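3-dehydroquinate dehydratase (Clostridium difficile, PDB 3JS3) catalyses the cis-dehydration of 3-dehydroquinate to 3-dehydroshikimate, the third step of the chorismate pathway, through an imine formed between the substrate and an active-site lysine. Local coordinates at residues P25-N30 against E50-F55; L81-R86 against T103-I108; K174-P179 against M207-M212. All blocks are in the same frame, centred on the assembly; numbering follows the deposited sequence.

Contact 1 of 3, residues P25-N30 against E50-F55; sequences PIIGKN and EWRVDF. With DHS (3-amino-4,5-dihydroxy-cyclohex-1-enecarboxylate), chain E.
Ile26 and Glu50 are joined by the first of two backbone hydrogen bonds that pair neighbouring parallel strands: Ile26 N donates to Glu50 O over 2.7 Å, and Ile26 O accepts from Arg52 N at 3.0 Å. Past Arg52, the centre of an inverse gamma turn, no further direct backbone hydrogen bond forms between the segments; Lys29 CA still makes a CA-H...O contact with Phe55 O, and a water bridges the two chains. It accepts from Trp51 NE1 and donates to Gly28 O and Arg52 O, linking the indole N-H to both carbonyls.

Polar side chains reach the ligand from one face of the sheet, that of Pro25 and Glu50. With CG anti to the backbone N (chi1 175°) and the chain extended beyond it, the Glu50 carboxylate takes one ligand hydroxyl on each oxygen, OE2 receiving DHS O2 at 2.5 Å and OE1 receiving DHS O3. Arg52 NH1 donates to the same O3. Asp54, a second-shell residue, fixes the orientation of the guanidinium in a side-on salt bridge, Arg52 NE to Asp54 OD1 and Arg52 NH2 to Asp54 OD2, each 2.6 Å, each oxygen offering its syn lone pair.

Packing round Phe55 joins apolar and charged groups. Phe55 CE2 lies over one face of that guanidinium, while Ile27 CB makes an off-centre CH-pi contact with the phenyl ring, 4.1 Å from its centroid. Lys29 bends at chi2 (-73°) and brings NZ to the ring edge, 3.2 Å from Phe55 CD1. On the other sheet face Ile26 CG2 touches Trp51 CD1, beneath helices 31-41 and 62-76.

Parallel strands whose C-terminal ends carry the substrate-binding residues are the hallmark of the TIM barrel, and here they supply the hydroxyl-binding side of the dehydroquinase pocket.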
loop_
_atom_site.group_PDB
_atom_site.type_symbol
_atom_site.label_atom_id
_atom_site.label_comp_id
_atom_site.label_asym_id
_atom_site.label_seq_id
_atom_site.Cartn_x
_atom_site.Cartn_y
_atom_site.Cartn_z
ATOM N N PRO A 25 -16.650 7.763 -9.296
ATOM C CA PRO A 25 -17.217 8.996 -9.824
ATOM C C PRO A 25 -17.858 8.874 -11.197
ATOM O O PRO A 25 -17.447 8.062 -11.998
ATOM C CB PRO A 25 -15.988 9.917 -9.953
ATOM C CG PRO A 25 -15.016 9.380 -8.989
ATOM C CD PRO A 25 -15.203 7.880 -9.119
ATOM N N ILE A 26 -18.877 9.689 -11.428
ATOM C CA ILE A 26 -19.495 9.844 -12.740
ATOM C C ILE A 26 -19.074 11.264 -13.126
ATOM O O ILE A 26 -19.305 12.211 -12.375
ATOM C CB ILE A 26 -21.009 9.642 -12.704
ATOM C CG1 ILE A 26 -21.297 8.154 -12.517
ATOM C CG2 ILE A 26 -21.655 10.129 -13.989
ATOM C CD1 ILE A 26 -22.757 7.818 -12.413
ATOM N N ILE A 27 -18.410 11.413 -14.268
ATOM C CA ILE A 27 -17.902 12.731 -14.657
ATOM C C ILE A 27 -18.311 13.188 -16.061
ATOM O O ILE A 27 -17.679 14.069 -16.637
ATOM C CB ILE A 27 -16.348 12.817 -14.494
ATOM C CG1 ILE A 27 -15.602 11.931 -15.502
ATOM C CG2 ILE A 27 -15.942 12.471 -13.061
ATOM C CD1 ILE A 27 -15.771 10.450 -15.284
ATOM N N GLY A 28 -19.394 12.629 -16.587
ATOM C CA GLY A 28 -19.860 12.993 -17.911
ATOM C C GLY A 28 -20.177 14.474 -18.029
ATOM O O GLY A 28 -20.554 15.126 -17.055
ATOM N N LYS A 29 -20.023 14.994 -19.238
ATOM C CA LYS A 29 -20.287 16.399 -19.543
ATOM C C LYS A 29 -21.736 16.607 -19.992
ATOM O O LYS A 29 -22.204 17.742 -20.087
ATOM C CB LYS A 29 -19.376 16.840 -20.689
ATOM C CG LYS A 29 -17.885 16.710 -20.425
ATOM C CD LYS A 29 -17.378 17.771 -19.460
ATOM C CE LYS A 29 -15.870 17.708 -19.335
ATOM N NZ LYS A 29 -15.332 18.768 -18.438
ATOM N N ASN A 30 -22.442 15.507 -20.256
ATOM C CA ASN A 30 -23.810 15.565 -20.755
ATOM C C ASN A 30 -24.638 14.334 -20.371
ATOM O O ASN A 30 -24.087 13.258 -20.125
ATOM C CB ASN A 30 -23.752 15.706 -22.274
ATOM C CG ASN A 30 -23.078 14.519 -22.942
ATOM O OD1 ASN A 30 -23.617 13.412 -22.951
ATOM N ND2 ASN A 30 -21.902 14.752 -23.530
ATOM N N GLU A 50 -20.383 8.567 -6.953
ATOM C CA GLU A 50 -20.327 10.019 -6.769
ATOM C C GLU A 50 -20.640 10.706 -8.081
ATOM O O GLU A 50 -19.997 10.426 -9.103
ATOM C CB GLU A 50 -18.930 10.498 -6.343
ATOM C CG GLU A 50 -18.796 12.055 -6.259
ATOM C CD GLU A 50 -17.368 12.565 -5.867
ATOM O OE1 GLU A 50 -16.363 12.069 -6.393
ATOM O OE2 GLU A 50 -17.263 13.520 -5.092
ATOM N N TRP A 51 -21.622 11.594 -8.081
ATOM C CA TRP A 51 -21.871 12.358 -9.284
ATOM C C TRP A 51 -21.123 13.689 -9.170
ATOM O O TRP A 51 -21.471 14.568 -8.371
ATOM C CB TRP A 51 -23.366 12.516 -9.581
ATOM C CG TRP A 51 -23.632 13.323 -10.813
ATOM C CD1 TRP A 51 -22.835 13.421 -11.899
ATOM C CD2 TRP A 51 -24.814 14.075 -11.116
ATOM N NE1 TRP A 51 -23.404 14.237 -12.834
ATOM C CE2 TRP A 51 -24.630 14.640 -12.387
ATOM C CE3 TRP A 51 -26.001 14.332 -10.429
ATOM C CZ2 TRP A 51 -25.582 15.459 -12.991
ATOM C CZ3 TRP A 51 -26.956 15.153 -11.023
ATOM C CH2 TRP A 51 -26.736 15.710 -12.291
ATOM N N ARG A 52 -20.032 13.790 -9.924
ATOM C CA ARG A 52 -19.246 15.011 -9.979
ATOM C C ARG A 52 -19.942 15.958 -10.955
ATOM O O ARG A 52 -19.530 16.137 -12.093
ATOM C CB ARG A 52 -17.801 14.714 -10.373
ATOM C CG ARG A 52 -16.936 14.252 -9.228
ATOM C CD ARG A 52 -16.674 15.387 -8.278
ATOM N NE ARG A 52 -16.046 16.490 -9.012
ATOM C CZ ARG A 52 -14.742 16.556 -9.295
ATOM N NH1 ARG A 52 -13.903 15.598 -8.904
ATOM N NH2 ARG A 52 -14.268 17.583 -9.956
ATOM N N VAL A 53 -21.005 16.572 -10.469
ATOM C CA VAL A 53 -21.820 17.469 -11.271
ATOM C C VAL A 53 -21.083 18.681 -11.852
ATOM O O VAL A 53 -21.533 19.255 -12.845
ATOM C CB VAL A 53 -23.071 17.927 -10.477
ATOM C CG1 VAL A 53 -22.674 18.831 -9.318
ATOM C CG2 VAL A 53 -24.055 18.626 -11.412
ATOM N N ASP A 54 -19.950 19.074 -11.265
ATOM C CA ASP A 54 -19.191 20.196 -11.808
ATOM C C ASP A 54 -18.805 19.947 -13.253
ATOM O O ASP A 54 -18.487 20.898 -13.963
ATOM C CB ASP A 54 -17.936 20.565 -10.990
ATOM C CG ASP A 54 -17.063 19.359 -10.624
ATOM O OD1 ASP A 54 -17.517 18.538 -9.822
ATOM O OD2 ASP A 54 -15.894 19.265 -11.053
ATOM N N PHE A 55 -18.805 18.691 -13.697
ATOM C CA PHE A 55 -18.479 18.398 -15.103
ATOM C C PHE A 55 -19.671 18.579 -16.055
ATOM O O PHE A 55 -19.486 18.825 -17.239
ATOM C CB PHE A 55 -17.898 16.988 -15.262
ATOM C CG PHE A 55 -16.469 16.864 -14.811
ATOM C CD1 PHE A 55 -15.445 17.267 -15.640
ATOM C CD2 PHE A 55 -16.152 16.325 -13.569
ATOM C CE1 PHE A 55 -14.123 17.159 -15.247
ATOM C CE2 PHE A 55 -14.831 16.212 -13.165
ATOM C CZ PHE A 55 -13.813 16.629 -14.012
HETATM C C1 DHS E . -11.297 12.539 -4.706
HETATM C C3 DHS E . -13.130 13.687 -3.427
HETATM C C4 DHS E . -14.051 13.480 -4.644
HETATM C C5 DHS E . -13.283 13.423 -5.955
HETATM C C6 DHS E . -12.212 12.346 -5.872
HETATM C C7 DHS E . -9.974 11.908 -4.800
HETATM C C2 DHS E . -11.700 13.202 -3.613
HETATM O O2 DHS E . -14.976 14.563 -4.668
HETATM O O3 DHS E . -14.089 13.053 -7.081
HETATM O O4 DHS E . -8.966 12.393 -4.217
HETATM O O5 DHS E . -9.872 10.880 -5.506
HETATM O O HOH W 1 -21.280 15.010 -14.449
#

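Contact 2 of 3, residues L81-R86 against T103-I108; sequences LLFTFR and TLNKEI. With DHS (3-amino-4,5-dihydroxy-cyclohex-1-enecarboxylate), chain E.
The Phe83 ring carries Ile108 CG2 on one face, 3.6 Å from the centroid and almost on the ring normal, a CH-pi contact. At its edge stand Leu104 CG, 3.9 Å from Phe83 CZ, and Asn105 OD1, whose amide plane is turned 80° from the ring. This is strand-to-helix packing in a beta-alpha-beta unit of the TIM barrel: strand 81-84 and the helical segment 103-108, part of helix 98-110, run nearly antiparallel, their axes 157° apart and 10.0 Å from each other at closest approach.

Phe83 reaches the helix because its CG is anti to the backbone N (chi1 180°). Ile108 adds CG1 against Phe83 CZ, crossing the phenyl group at about a right angle, and Leu104 extends the apolar patch by placing CD2 against Phe85. Val53, Val114 and Ile117 of strand 116-120 also pack on Phe83.

Toward the barrel interior, just past the strand's C-terminal end, Arg86 serves the ligand. It bends at chi2 and chi3, lays one guanidinium face on Thr84 CG2, and gives NH2 to DHS O2 at 2.9 Å; Asp118 and Glu120 form salt bridges with the Arg86 guanidinium. The one polar link from strand end to helix is a water that accepts from Phe85 N and lies 2.7 Å from Asn105 OD1.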
loop_
_atom_site.group_PDB
_atom_site.type_symbol
_atom_site.label_atom_id
_atom_site.label_comp_id
_atom_site.label_asym_id
_atom_site.label_seq_id
_atom_site.Cartn_x
_atom_site.Cartn_y
_atom_site.Cartn_z
ATOM N N LEU A 81 -25.718 7.234 -3.435
ATOM C CA LEU A 81 -25.259 8.243 -4.366
ATOM C C LEU A 81 -24.823 9.525 -3.679
ATOM O O LEU A 81 -25.627 10.190 -2.991
ATOM C CB LEU A 81 -26.358 8.560 -5.344
ATOM C CG LEU A 81 -26.169 9.645 -6.403
ATOM C CD1 LEU A 81 -25.072 9.293 -7.404
ATOM C CD2 LEU A 81 -27.505 9.843 -7.086
ATOM N N LEU A 82 -23.555 9.870 -3.880
ATOM C CA LEU A 82 -22.982 11.106 -3.361
ATOM C C LEU A 82 -23.102 12.190 -4.448
ATOM O O LEU A 82 -22.727 11.956 -5.597
ATOM C CB LEU A 82 -21.492 10.901 -3.075
ATOM C CG LEU A 82 -20.659 12.142 -2.681
ATOM C CD1 LEU A 82 -21.279 12.882 -1.475
ATOM C CD2 LEU A 82 -19.183 11.757 -2.371
ATOM N N PHE A 83 -23.571 13.376 -4.087
ATOM C CA PHE A 83 -23.672 14.498 -5.041
ATOM C C PHE A 83 -22.586 15.500 -4.655
ATOM O O PHE A 83 -22.525 15.934 -3.502
ATOM C CB PHE A 83 -25.054 15.125 -4.907
ATOM C CG PHE A 83 -25.294 16.288 -5.816
ATOM C CD1 PHE A 83 -25.281 17.573 -5.332
ATOM C CD2 PHE A 83 -25.588 16.090 -7.143
ATOM C CE1 PHE A 83 -25.518 18.623 -6.160
ATOM C CE2 PHE A 83 -25.832 17.140 -7.957
ATOM C CZ PHE A 83 -25.778 18.407 -7.472
ATOM N N THR A 84 -21.733 15.853 -5.607
ATOM C CA THR A 84 -20.623 16.769 -5.359
ATOM C C THR A 84 -20.427 17.804 -6.472
ATOM O O THR A 84 -20.284 17.444 -7.637
ATOM C CB THR A 84 -19.292 15.969 -5.268
ATOM O OG1 THR A 84 -19.427 14.893 -4.329
ATOM C CG2 THR A 84 -18.060 16.862 -4.865
ATOM N N PHE A 85 -20.479 19.082 -6.127
ATOM C CA PHE A 85 -20.063 20.102 -7.060
ATOM C C PHE A 85 -18.680 20.509 -6.514
ATOM O O PHE A 85 -18.583 21.124 -5.447
ATOM C CB PHE A 85 -20.969 21.319 -7.112
ATOM C CG PHE A 85 -20.519 22.360 -8.136
ATOM C CD1 PHE A 85 -21.110 22.422 -9.390
ATOM C CD2 PHE A 85 -19.469 23.233 -7.848
ATOM C CE1 PHE A 85 -20.699 23.356 -10.331
ATOM C CE2 PHE A 85 -19.034 24.190 -8.795
ATOM C CZ PHE A 85 -19.629 24.244 -10.029
ATOM N N ARG A 86 -17.620 20.147 -7.226
ATOM C CA ARG A 86 -16.259 20.489 -6.804
ATOM C C ARG A 86 -15.944 21.877 -7.347
ATOM O O ARG A 86 -15.946 22.058 -8.562
ATOM C CB ARG A 86 -15.297 19.428 -7.343
ATOM C CG ARG A 86 -13.851 19.627 -7.012
ATOM C CD ARG A 86 -13.554 19.622 -5.533
ATOM N NE ARG A 86 -13.937 18.388 -4.833
ATOM C CZ ARG A 86 -14.846 18.292 -3.869
ATOM N NH1 ARG A 86 -15.497 19.346 -3.438
ATOM N NH2 ARG A 86 -15.088 17.118 -3.305
ATOM N N THR A 103 -27.884 26.807 -3.448
ATOM C CA THR A 103 -29.171 26.489 -4.056
ATOM C C THR A 103 -29.153 25.146 -4.768
ATOM O O THR A 103 -30.111 24.411 -4.697
ATOM C CB THR A 103 -29.559 27.575 -5.055
ATOM O OG1 THR A 103 -29.716 28.814 -4.356
ATOM C CG2 THR A 103 -30.857 27.228 -5.777
ATOM N N LEU A 104 -28.069 24.863 -5.483
ATOM C CA LEU A 104 -27.888 23.594 -6.168
ATOM C C LEU A 104 -27.921 22.472 -5.120
ATOM O O LEU A 104 -28.690 21.528 -5.229
ATOM C CB LEU A 104 -26.533 23.582 -6.882
ATOM C CG LEU A 104 -26.066 22.313 -7.618
ATOM C CD1 LEU A 104 -27.052 21.979 -8.712
ATOM C CD2 LEU A 104 -24.615 22.463 -8.205
ATOM N N ASN A 105 -27.090 22.598 -4.094
ATOM C CA ASN A 105 -27.045 21.579 -3.060
ATOM C C ASN A 105 -28.352 21.437 -2.261
ATOM O O ASN A 105 -28.736 20.331 -1.902
ATOM C CB ASN A 105 -25.842 21.818 -2.155
ATOM C CG ASN A 105 -24.531 21.573 -2.876
ATOM O OD1 ASN A 105 -24.306 20.494 -3.440
ATOM N ND2 ASN A 105 -23.644 22.563 -2.841
ATOM N N LYS A 106 -29.037 22.542 -2.001
ATOM C CA LYS A 106 -30.288 22.467 -1.260
ATOM C C LYS A 106 -31.384 21.804 -2.105
ATOM O O LYS A 106 -32.043 20.871 -1.660
ATOM C CB LYS A 106 -30.748 23.856 -0.805
ATOM C CG LYS A 106 -29.907 24.457 0.331
ATOM C CD LYS A 106 -30.290 25.932 0.608
ATOM C CE LYS A 106 -31.754 26.101 0.977
ATOM N NZ LYS A 106 -32.129 27.550 1.105
ATOM N N GLU A 107 -31.564 22.290 -3.326
ATOM C CA GLU A 107 -32.587 21.751 -4.218
ATOM C C GLU A 107 -32.351 20.283 -4.496
ATOM O O GLU A 107 -33.311 19.503 -4.528
ATOM C CB GLU A 107 -32.610 22.514 -5.540
ATOM C CG GLU A 107 -33.167 23.916 -5.440
ATOM C CD GLU A 107 -34.661 23.958 -5.160
ATOM O OE1 GLU A 107 -35.366 22.936 -5.346
ATOM O OE2 GLU A 107 -35.138 25.039 -4.762
ATOM N N ILE A 108 -31.087 19.908 -4.719
ATOM C CA ILE A 108 -30.781 18.513 -4.989
ATOM C C ILE A 108 -31.003 17.681 -3.717
ATOM O O ILE A 108 -31.535 16.578 -3.804
ATOM C CB ILE A 108 -29.363 18.292 -5.605
ATOM C CG1 ILE A 108 -29.297 18.889 -6.994
ATOM C CG2 ILE A 108 -29.047 16.812 -5.746
ATOM C CD1 ILE A 108 -30.335 18.347 -7.963
HETATM C C1 DHS E . -11.297 12.539 -4.706
HETATM C C3 DHS E . -13.130 13.687 -3.427
HETATM C C4 DHS E . -14.051 13.480 -4.644
HETATM C C5 DHS E . -13.283 13.423 -5.955
HETATM C C6 DHS E . -12.212 12.346 -5.872
HETATM C C7 DHS E . -9.974 11.908 -4.800
HETATM C C2 DHS E . -11.700 13.202 -3.613
HETATM O O2 DHS E . -14.976 14.563 -4.668
HETATM O O3 DHS E . -14.089 13.053 -7.081
HETATM O O4 DHS E . -8.966 12.393 -4.217
HETATM O O5 DHS E . -9.872 10.880 -5.506
HETATM O O HOH W 2 -21.754 19.816 -3.776
#

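Contact 3 of 3, residues K174-P179 against M207-M212; sequences KIAVMP and MSMSGM. With DHS (3-amino-4,5-dihydroxy-cyclohex-1-enecarboxylate), chain E.
Met207 sits in a ladder of three backbone hydrogen bonds with the strand that bears the catalytic lysine. Met207 N donates to Ile175 O, Val177 N returns a bond to Met207 O at 3.0 Å, and Met209 N meets Val177 O at 2.8 Å with an almost straight N-H (178°). The last bond carries the parallel pairing beyond strand 205-208 into the loop.

Upstream, Lys174 is extended throughout, CG anti to the backbone N (chi1 174°), which carries NZ to the ligand, where it is bonded covalently to DHS C3 at 1.3 Å. Met207 is bent at chi2 and chi3, with SD 4.0 Å from Lys174 CE, while CG and CE pack against the ligand carboxylate, Met207 CG 3.6 Å from DHS O4. Ala176 CB nestles against Met207 CG on this pocket side.

Farther out, Met178 SD touches Met209 CB and Ser210 CB, the side chains of Met178 and Met209 crossing at about a right angle. Pro179 packs on the loop through CD, 3.1 Å from Met209 O, and CG, near Ser208 OG, with helix 182-199 packed behind.

His147 approaches Lys174 from strand 141-148. Lys174, the Schiff-base residue, and His147, the proton donor/acceptor, mark the active site of a type I dehydroquinase, built at the C-terminal ends of TIM-barrel strands.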
loop_
_atom_site.group_PDB
_atom_site.type_symbol
_atom_site.label_atom_id
_atom_site.label_comp_id
_atom_site.label_asym_id
_atom_site.label_seq_id
_atom_site.Cartn_x
_atom_site.Cartn_y
_atom_site.Cartn_z
ATOM N N LYS A 174 -13.523 14.983 5.195
ATOM C CA LYS A 174 -12.709 14.512 4.097
ATOM C C LYS A 174 -11.597 15.504 3.798
ATOM O O LYS A 174 -11.868 16.697 3.629
ATOM C CB LYS A 174 -13.550 14.401 2.841
ATOM C CG LYS A 174 -12.734 14.055 1.627
ATOM C CD LYS A 174 -13.558 14.048 0.363
ATOM C CE LYS A 174 -12.676 13.827 -0.831
ATOM N NZ LYS A 174 -13.340 14.006 -2.152
ATOM N N ILE A 175 -10.362 15.015 3.711
ATOM C CA ILE A 175 -9.262 15.878 3.343
ATOM C C ILE A 175 -8.353 15.177 2.324
ATOM O O ILE A 175 -7.988 14.008 2.492
ATOM C CB ILE A 175 -8.446 16.361 4.585
ATOM C CG1 ILE A 175 -7.665 17.622 4.233
ATOM C CG2 ILE A 175 -7.504 15.277 5.100
ATOM C CD1 ILE A 175 -6.909 18.275 5.425
ATOM N N ALA A 176 -8.042 15.885 1.243
ATOM C CA ALA A 176 -7.105 15.412 0.232
ATOM C C ALA A 176 -5.921 16.397 0.216
ATOM O O ALA A 176 -6.121 17.595 0.149
ATOM C CB ALA A 176 -7.745 15.363 -1.125
ATOM N N VAL A 177 -4.704 15.887 0.262
ATOM C CA VAL A 177 -3.502 16.733 0.248
ATOM C C VAL A 177 -2.527 16.269 -0.830
ATOM O O VAL A 177 -2.635 15.146 -1.318
ATOM C CB VAL A 177 -2.809 16.734 1.620
ATOM C CG1 VAL A 177 -3.712 17.375 2.673
ATOM C CG2 VAL A 177 -2.437 15.334 2.017
ATOM N N MET A 178 -1.587 17.137 -1.197
ATOM C CA MET A 178 -0.606 16.835 -2.238
ATOM C C MET A 178 0.798 16.722 -1.643
ATOM O O MET A 178 1.276 17.638 -0.929
ATOM C CB MET A 178 -0.613 17.933 -3.316
ATOM C CG MET A 178 0.291 17.648 -4.522
ATOM S SD MET A 178 -0.327 16.342 -5.616
ATOM C CE MET A 178 -1.710 17.174 -6.389
ATOM N N PRO A 179 1.466 15.585 -1.908
ATOM C CA PRO A 179 2.811 15.448 -1.397
ATOM C C PRO A 179 3.808 16.034 -2.358
ATOM O O PRO A 179 3.597 16.026 -3.572
ATOM C CB PRO A 179 2.997 13.926 -1.301
ATOM C CG PRO A 179 2.145 13.389 -2.419
ATOM C CD PRO A 179 0.974 14.335 -2.527
ATOM N N MET A 207 -6.822 11.206 1.821
ATOM C CA MET A 207 -5.994 10.735 0.746
ATOM C C MET A 207 -4.814 11.665 0.478
ATOM O O MET A 207 -4.895 12.903 0.659
ATOM C CB MET A 207 -6.780 10.576 -0.549
ATOM C CG MET A 207 -7.601 11.797 -0.965
ATOM S SD MET A 207 -9.240 11.854 -0.209
ATOM C CE MET A 207 -10.052 10.582 -1.141
ATOM N N SER A 208 -3.727 11.046 0.030
ATOM C CA SER A 208 -2.535 11.759 -0.408
ATOM C C SER A 208 -2.630 11.577 -1.919
ATOM O O SER A 208 -2.664 10.436 -2.419
ATOM C CB SER A 208 -1.286 11.120 0.169
ATOM O OG SER A 208 -0.104 11.818 -0.191
ATOM N N MET A 209 -2.735 12.691 -2.636
ATOM C CA MET A 209 -2.873 12.693 -4.091
ATOM C C MET A 209 -1.607 12.354 -4.903
ATOM O O MET A 209 -0.491 12.298 -4.380
ATOM C CB MET A 209 -3.446 14.047 -4.545
ATOM C CG MET A 209 -4.916 14.284 -4.096
ATOM S SD MET A 209 -5.632 15.869 -4.655
ATOM C CE MET A 209 -4.727 17.046 -3.666
ATOM N N SER A 210 -1.832 12.130 -6.198
ATOM C CA SER A 210 -0.824 11.786 -7.197
ATOM C C SER A 210 -0.291 10.376 -7.032
ATOM O O SER A 210 -0.563 9.698 -6.027
ATOM C CB SER A 210 0.363 12.766 -7.179
ATOM O OG SER A 210 1.209 12.485 -6.087
ATOM N N GLY A 211 0.500 9.952 -8.022
ATOM C CA GLY A 211 1.113 8.629 -8.035
ATOM C C GLY A 211 1.917 8.326 -6.781
ATOM O O GLY A 211 1.899 7.201 -6.270
ATOM N N MET A 212 2.588 9.338 -6.252
ATOM C CA MET A 212 3.412 9.156 -5.051
ATOM C C MET A 212 2.606 8.759 -3.812
ATOM O O MET A 212 3.050 7.960 -3.000
ATOM C CB MET A 212 4.214 10.439 -4.787
ATOM C CG MET A 212 5.166 10.367 -3.647
ATOM S SD MET A 212 6.225 11.828 -3.542
ATOM C CE MET A 212 7.196 11.733 -5.065
HETATM C C1 DHS E . -11.297 12.539 -4.706
HETATM C C3 DHS E . -13.130 13.687 -3.427
HETATM C C4 DHS E . -14.051 13.480 -4.644
HETATM C C5 DHS E . -13.283 13.423 -5.955
HETATM C C6 DHS E . -12.212 12.346 -5.872
HETATM C C7 DHS E . -9.974 11.908 -4.800
HETATM C C2 DHS E . -11.700 13.202 -3.613
HETATM O O2 DHS E . -14.976 14.563 -4.668
HETATM O O3 DHS E . -14.089 13.053 -7.081
HETATM O O4 DHS E . -8.966 12.393 -4.217
HETATM O O5 DHS E . -9.872 10.880 -5.506
#

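Overall arrangement
Read from the N terminus, the three contacts follow one another in series, and none nests within or crosses another. Contact 1 closes the loop through helix 31-41 by pairing strands 21-26 and 48-52. After helix 62-76, contact 2 folds helix 98-110 back on strand 81-84, which neighbours strand 48-52; Glu50 and Thr84 join the two contacts directly. Contact 3 closes the unit around helix 182-199, on the opposite side of the chain's centre from contact 2, their centres about 23 Å apart. All three reach the same parallel barrel sheet, contact 2 through strand 81-84 alone, and meet at the ligand, held through its hydroxyls by contacts 1 and 2 and covalently through the adjacent C3 by Lys174.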